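PDB 2PO1: probable exosome complex exonuclease 2 from Pyrococcus abyssi, which probably serves as a non-catalytic subunit of the RNA-degrading archaeal exosome, helping to shape the active site of its partner Rrp41. Local coordinates for residues Ile161-Lys171 against Leu184-Ile195. Sequence-based numbering, arbitrary orientation.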
ATOM      1  N   ILE C 161       7.755  27.801   9.010  1.00 18.43           N
ATOM      2  CA  ILE C 161       7.254  28.888   9.792  1.00 17.84           C
ATOM      3  C   ILE C 161       7.110  30.141   8.921  1.00 19.05           C
ATOM      4  O   ILE C 161       6.208  30.975   9.149  1.00 18.39           O
ATOM      5  CB  ILE C 161       8.093  29.155  11.086  1.00 18.63           C
ATOM      6  CG1 ILE C 161       7.319  30.105  12.019  1.00 17.48           C
ATOM      7  CG2 ILE C 161       9.445  29.654  10.752  1.00 18.06           C
ATOM      8  CD1 ILE C 161       6.081  29.341  12.650  1.00 15.48           C
ATOM      9  N   ALA C 162       7.979  30.290   7.936  1.00 18.37           N
ATOM     10  CA  ALA C 162       7.847  31.469   7.078  1.00 20.03           C
ATOM     11  C   ALA C 162       6.573  31.333   6.254  1.00 19.63           C
ATOM     12  O   ALA C 162       5.894  32.314   5.984  1.00 21.02           O
ATOM     13  CB  ALA C 162       9.100  31.657   6.177  1.00 20.02           C
ATOM     14  N   ALA C 163       6.220  30.114   5.848  1.00 19.23           N
ATOM     15  CA  ALA C 163       5.032  29.936   5.011  1.00 18.38           C
ATOM     16  C   ALA C 163       3.784  30.214   5.887  1.00 19.55           C
ATOM     17  O   ALA C 163       2.840  30.894   5.477  1.00 21.53           O
ATOM     18  CB  ALA C 163       5.011  28.536   4.428  1.00 18.26           C
ATOM     19  N   LEU C 164       3.813  29.757   7.142  1.00 19.63           N
ATOM     20  CA  LEU C 164       2.687  29.982   8.088  1.00 19.67           C
ATOM     21  C   LEU C 164       2.496  31.472   8.378  1.00 20.90           C
ATOM     22  O   LEU C 164       1.358  31.995   8.454  1.00 22.32           O
ATOM     23  CB  LEU C 164       2.989  29.199   9.366  1.00 19.25           C
ATOM     24  CG  LEU C 164       2.744  27.716   9.240  1.00 19.40           C
ATOM     25  CD1 LEU C 164       3.317  27.106  10.468  1.00 19.89           C
ATOM     26  CD2 LEU C 164       1.231  27.487   9.236  1.00 19.50           C
ATOM     27  N   LEU C 165       3.612  32.174   8.523  1.00 20.22           N
ATOM     28  CA  LEU C 165       3.568  33.620   8.695  1.00 23.11           C
ATOM     29  C   LEU C 165       3.044  34.283   7.448  1.00 23.66           C
ATOM     30  O   LEU C 165       2.391  35.269   7.535  1.00 21.98           O
ATOM     31  CB  LEU C 165       4.934  34.200   9.013  1.00 22.31           C
ATOM     32  CG  LEU C 165       5.412  33.833  10.422  1.00 21.89           C
ATOM     33  CD1 LEU C 165       6.924  34.007  10.470  1.00 20.67           C
ATOM     34  CD2 LEU C 165       4.659  34.649  11.486  1.00 21.93           C
ATOM     35  N   ASN C 166       3.336  33.707   6.290  1.00 22.77           N
ATOM     36  CA  ASN C 166       2.851  34.235   5.009  1.00 23.77           C
ATOM     37  C   ASN C 166       1.385  33.937   4.710  1.00 24.40           C
ATOM     38  O   ASN C 166       0.785  34.524   3.787  1.00 27.10           O
ATOM     39  CB  ASN C 166       3.673  33.591   3.885  1.00 22.38           C
ATOM     40  CG  ASN C 166       3.239  34.029   2.526  1.00 22.48           C
ATOM     41  OD1 ASN C 166       2.878  33.226   1.732  1.00 23.63           O
ATOM     42  ND2 ASN C 166       3.293  35.332   2.257  1.00 24.12           N
ATOM     43  N   ALA C 167       0.819  33.008   5.461  1.00 23.45           N
ATOM     44  CA  ALA C 167      -0.431  32.426   5.099  1.00 23.56           C
ATOM     45  C   ALA C 167      -1.495  33.444   5.349  1.00 24.46           C
ATOM     46  O   ALA C 167      -1.432  34.213   6.325  1.00 24.08           O
ATOM     47  CB  ALA C 167      -0.680  31.175   5.895  1.00 22.78           C
ATOM     48  N   ARG C 168      -2.388  33.509   4.379  1.00 24.64           N
ATOM     49  CA  ARG C 168      -3.619  34.267   4.484  1.00 26.64           C
ATOM     50  C   ARG C 168      -4.698  33.284   4.095  1.00 27.42           C
ATOM     51  O   ARG C 168      -4.650  32.682   3.031  1.00 26.64           O
ATOM     52  CB  ARG C 168      -3.619  35.494   3.577  1.00 28.12           C
ATOM     53  CG  ARG C 168      -2.693  36.564   4.101  1.00 26.74           C
ATOM     54  CD  ARG C 168      -2.997  37.925   3.625  1.00 33.13           C
ATOM     55  NE  ARG C 168      -4.275  38.462   4.158  1.00 36.83           N
ATOM     56  CZ  ARG C 168      -4.425  39.184   5.276  1.00 39.26           C
ATOM     57  NH1 ARG C 168      -3.395  39.474   6.085  1.00 37.87           N
ATOM     58  NH2 ARG C 168      -5.650  39.587   5.612  1.00 38.74           N
ATOM     59  N   VAL C 169      -5.670  33.150   4.980  1.00 29.50           N
ATOM     60  CA  VAL C 169      -6.696  32.143   4.894  1.00 29.56           C
ATOM     61  C   VAL C 169      -8.034  32.886   4.873  1.00 31.30           C
ATOM     62  O   VAL C 169      -8.118  34.003   5.396  1.00 33.14           O
ATOM     63  CB  VAL C 169      -6.573  31.153   6.095  1.00 29.17           C
ATOM     64  CG1 VAL C 169      -5.215  30.392   6.018  1.00 27.88           C
ATOM     65  CG2 VAL C 169      -6.689  31.895   7.421  1.00 29.04           C
ATOM     66  N   PRO C 170      -9.061  32.293   4.226  1.00 31.76           N
ATOM     67  CA  PRO C 170     -10.392  32.909   4.147  1.00 33.31           C
ATOM     68  C   PRO C 170     -10.917  33.180   5.547  1.00 33.54           C
ATOM     69  O   PRO C 170     -10.842  32.290   6.408  1.00 31.69           O
ATOM     70  CB  PRO C 170     -11.258  31.836   3.485  1.00 33.03           C
ATOM     71  CG  PRO C 170     -10.283  30.909   2.795  1.00 32.54           C
ATOM     72  CD  PRO C 170      -8.999  30.980   3.548  1.00 30.46           C
ATOM     73  N   LYS C 171     -11.384  34.413   5.783  1.00 34.66           N
ATOM     74  CA  LYS C 171     -12.154  34.712   6.981  1.00 36.22           C
ATOM     75  C   LYS C 171     -13.380  33.805   6.960  1.00 36.99           C
ATOM     76  O   LYS C 171     -14.034  33.620   5.929  1.00 36.07           O
ATOM     77  CB  LYS C 171     -12.631  36.162   7.009  1.00 37.36           C
ATOM     78  CG  LYS C 171     -11.578  37.165   7.397  1.00 38.54           C
ATOM     79  CD  LYS C 171     -12.164  38.272   8.220  1.00 42.12           C
ATOM     80  CE  LYS C 171     -11.113  39.193   8.853  1.00 42.88           C
ATOM     81  NZ  LYS C 171     -10.224  38.536   9.866  1.00 46.48           N
ATOM     82  N   LEU C 184     -15.660  33.688   3.653  1.00 51.48           N
ATOM     83  CA  LEU C 184     -15.614  34.996   3.020  1.00 51.87           C
ATOM     84  C   LEU C 184     -14.389  35.105   2.108  1.00 50.22           C
ATOM     85  O   LEU C 184     -13.498  34.276   2.160  1.00 48.57           O
ATOM     86  CB  LEU C 184     -15.616  36.120   4.074  1.00 52.43           C
ATOM     87  CG  LEU C 184     -16.436  35.941   5.359  1.00 51.90           C
ATOM     88  CD1 LEU C 184     -16.207  37.111   6.287  1.00 50.24           C
ATOM     89  CD2 LEU C 184     -17.935  35.747   5.075  1.00 53.45           C
ATOM     90  N   ASP C 185     -14.388  36.137   1.272  1.00 51.58           N
ATOM     91  CA  ASP C 185     -13.299  36.470   0.372  1.00 50.36           C
ATOM     92  C   ASP C 185     -12.144  37.082   1.117  1.00 48.12           C
ATOM     93  O   ASP C 185     -10.979  36.747   0.835  1.00 47.20           O
ATOM     94  CB  ASP C 185     -13.774  37.453  -0.694  1.00 53.39           C
ATOM     95  CG  ASP C 185     -14.550  36.773  -1.805  1.00 56.26           C
ATOM     96  OD1 ASP C 185     -14.411  35.530  -1.976  1.00 56.09           O
ATOM     97  OD2 ASP C 185     -15.291  37.499  -2.506  1.00 61.43           O
ATOM     98  N   GLU C 186     -12.468  37.974   2.056  1.00 47.06           N
ATOM     99  CA  GLU C 186     -11.490  38.565   2.967  1.00 43.93           C
ATOM    100  C   GLU C 186     -10.693  37.466   3.632  1.00 40.53           C
ATOM    101  O   GLU C 186     -11.233  36.431   4.042  1.00 38.62           O
ATOM    102  CB  GLU C 186     -12.171  39.428   4.044  1.00 45.66           C
ATOM    103  CG  GLU C 186     -11.237  40.367   4.819  1.00 43.93           C
ATOM    104  CD  GLU C 186     -11.899  41.030   6.035  1.00 47.90           C
ATOM    105  OE1 GLU C 186     -13.142  41.212   6.039  1.00 46.86           O
ATOM    106  OE2 GLU C 186     -11.172  41.387   6.985  1.00 47.99           O
ATOM    107  N   THR C 187      -9.395  37.699   3.733  1.00 37.87           N
ATOM    108  CA  THR C 187      -8.521  36.720   4.302  1.00 35.37           C
ATOM    109  C   THR C 187      -7.948  37.322   5.566  1.00 34.69           C
ATOM    110  O   THR C 187      -8.142  38.484   5.854  1.00 35.80           O
ATOM    111  CB  THR C 187      -7.420  36.284   3.309  1.00 33.96           C
ATOM    112  OG1 THR C 187      -6.748  37.448   2.816  1.00 34.69           O
ATOM    113  CG2 THR C 187      -8.027  35.531   2.144  1.00 33.66           C
ATOM    114  N   GLU C 188      -7.283  36.499   6.351  1.00 32.90           N
ATOM    115  CA  GLU C 188      -6.671  36.978   7.571  1.00 32.84           C
ATOM    116  C   GLU C 188      -5.489  36.116   7.759  1.00 29.86           C
ATOM    117  O   GLU C 188      -5.430  35.028   7.187  1.00 29.03           O
ATOM    118  CB  GLU C 188      -7.641  36.774   8.734  1.00 33.71           C
ATOM    119  CG  GLU C 188      -8.273  35.410   8.662  1.00 33.03           C
ATOM    120  CD  GLU C 188      -9.056  35.032   9.870  1.00 36.31           C
ATOM    121  OE1 GLU C 188      -9.020  33.848  10.180  1.00 38.49           O
ATOM    122  OE2 GLU C 188      -9.725  35.880  10.489  1.00 37.25           O
ATOM    123  N   PRO C 189      -4.539  36.547   8.591  1.00 29.57           N
ATOM    124  CA  PRO C 189      -3.440  35.615   8.831  1.00 27.59           C
ATOM    125  C   PRO C 189      -3.889  34.441   9.675  1.00 25.76           C
ATOM    126  O   PRO C 189      -4.998  34.451  10.225  1.00 26.81           O
ATOM    127  CB  PRO C 189      -2.460  36.422   9.668  1.00 28.24           C
ATOM    128  CG  PRO C 189      -2.923  37.880   9.513  1.00 30.07           C
ATOM    129  CD  PRO C 189      -4.372  37.821   9.308  1.00 31.60           C
ATOM    130  N   LEU C 190      -3.007  33.476   9.821  1.00 23.03           N
ATOM    131  CA  LEU C 190      -3.276  32.307  10.659  1.00 22.86           C
ATOM    132  C   LEU C 190      -2.845  32.775  12.051  1.00 23.49           C
ATOM    133  O   LEU C 190      -2.165  33.795  12.153  1.00 22.91           O
ATOM    134  CB  LEU C 190      -2.424  31.155  10.143  1.00 19.80           C
ATOM    135  CG  LEU C 190      -2.934  29.768   9.716  1.00 21.69           C
ATOM    136  CD1 LEU C 190      -4.392  29.596   9.515  1.00 15.53           C
ATOM    137  CD2 LEU C 190      -2.032  29.173   8.561  1.00 19.21           C
ATOM    138  N   PRO C 191      -3.322  32.123  13.129  1.00 24.22           N
ATOM    139  CA  PRO C 191      -2.841  32.719  14.381  1.00 25.69           C
ATOM    140  C   PRO C 191      -1.423  32.252  14.683  1.00 25.30           C
ATOM    141  O   PRO C 191      -1.239  31.312  15.456  1.00 24.86           O
ATOM    142  CB  PRO C 191      -3.864  32.229  15.411  1.00 26.28           C
ATOM    143  CG  PRO C 191      -4.385  30.926  14.837  1.00 24.88           C
ATOM    144  CD  PRO C 191      -4.295  31.029  13.350  1.00 23.68           C
ATOM    145  N   VAL C 192      -0.436  32.876  14.031  1.00 24.67           N
ATOM    146  CA  VAL C 192       0.950  32.500  14.229  1.00 25.08           C
ATOM    147  C   VAL C 192       1.526  33.401  15.314  1.00 27.04           C
ATOM    148  O   VAL C 192       1.624  34.629  15.165  1.00 27.36           O
ATOM    149  CB  VAL C 192       1.821  32.608  12.957  1.00 23.83           C
ATOM    150  CG1 VAL C 192       3.197  32.029  13.230  1.00 23.35           C
ATOM    151  CG2 VAL C 192       1.183  31.879  11.767  1.00 24.60           C
ATOM    152  N   GLU C 193       1.924  32.789  16.411  1.00 27.55           N
ATOM    153  CA  GLU C 193       2.280  33.568  17.575  1.00 28.72           C
ATOM    154  C   GLU C 193       3.709  33.459  18.012  1.00 30.05           C
ATOM    155  O   GLU C 193       4.188  34.286  18.760  1.00 31.96           O
ATOM    156  CB  GLU C 193       1.367  33.158  18.676  1.00 30.40           C
ATOM    157  CG  GLU C 193      -0.023  33.344  18.206  1.00 32.12           C
ATOM    158  CD  GLU C 193      -1.031  33.117  19.269  1.00 33.29           C
ATOM    159  OE1 GLU C 193      -0.678  32.485  20.274  1.00 34.21           O
ATOM    160  OE2 GLU C 193      -2.177  33.562  19.076  1.00 35.26           O
ATOM    161  N   LYS C 194       4.425  32.464  17.506  1.00 30.13           N
ATOM    162  CA  LYS C 194       5.821  32.310  17.864  1.00 30.37           C
ATOM    163  C   LYS C 194       6.539  31.990  16.584  1.00 28.62           C
ATOM    164  O   LYS C 194       5.903  31.614  15.589  1.00 27.97           O
ATOM    165  CB  LYS C 194       5.959  31.214  18.924  1.00 30.39           C
ATOM    166  CG  LYS C 194       5.992  31.811  20.327  1.00 35.83           C
ATOM    167  CD  LYS C 194       5.589  30.795  21.353  1.00 39.62           C
ATOM    168  CE  LYS C 194       4.667  31.435  22.414  1.00 42.48           C
ATOM    169  NZ  LYS C 194       3.466  30.469  22.450  1.00 43.71           N
ATOM    170  N   ILE C 195       7.857  32.179  16.572  1.00 28.06           N
ATOM    171  CA  ILE C 195       8.627  31.842  15.381  1.00 26.41           C
ATOM    172  C   ILE C 195       9.755  30.846  15.664  1.00 25.89           C
ATOM    173  O   ILE C 195      10.910  31.215  15.621  1.00 26.42           O
ATOM    174  CB  ILE C 195       9.140  33.100  14.601  1.00 27.04           C
ATOM    175  CG1 ILE C 195       7.979  33.989  14.244  1.00 25.29           C
ATOM    176  CG2 ILE C 195       9.855  32.694  13.276  1.00 24.20           C
ATOM    177  CD1 ILE C 195       8.387  35.428  14.111  1.00 29.50           C
TER
HETATM  178  O   HOH W   1      -0.631  33.646   8.802  1.00 19.65           O
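Val169 and Glu188 form an antiparallel hydrogen-bonded pair: Val169 N gives its hydrogen to Glu188 O at 2.9 Å, and Glu188 N returns one to Val169 O. Two residues on, Lys171 N reaches Glu186 O at 2.7 Å, while Lys171 O accepts from Leu184 N on the other flanking strand; the chain corners at Asp185 between the two. Strand 168-174 is thus the middle of a small three-stranded antiparallel sheet in this RNase PH-family subunit, with 181-184 and 186-189 on its flanks; helix 152-166 leads into it. Lys171 NZ makes a salt bridge of 2.8 Å to the anti lone pair of Glu188 OE2, and an alanine here would probably leave that carboxylate oxygen without its charged mate. The bend at chi3 (68°) brings Arg168 NE to Thr187 OG1, which lies in the guanidinium plane, at 3.0 Å; NH2 adds a weak, oblique bond to Thr187 O. Where the strands part, a water takes over: it accepts from Leu190 N and donates to Leu164 O and Ala167 O. Beyond it the contact is apolar, with Val192 CG1 pressed tightly against Leu165 CD2 (3.5 Å) and Ile195 CG2 on Ile161 CG1; Lys194 O, buried beside Ile161 CD1, has no hydrogen-bond partner in the model. Helix 247-275 also packs on Ile161, Leu165 and Ile195.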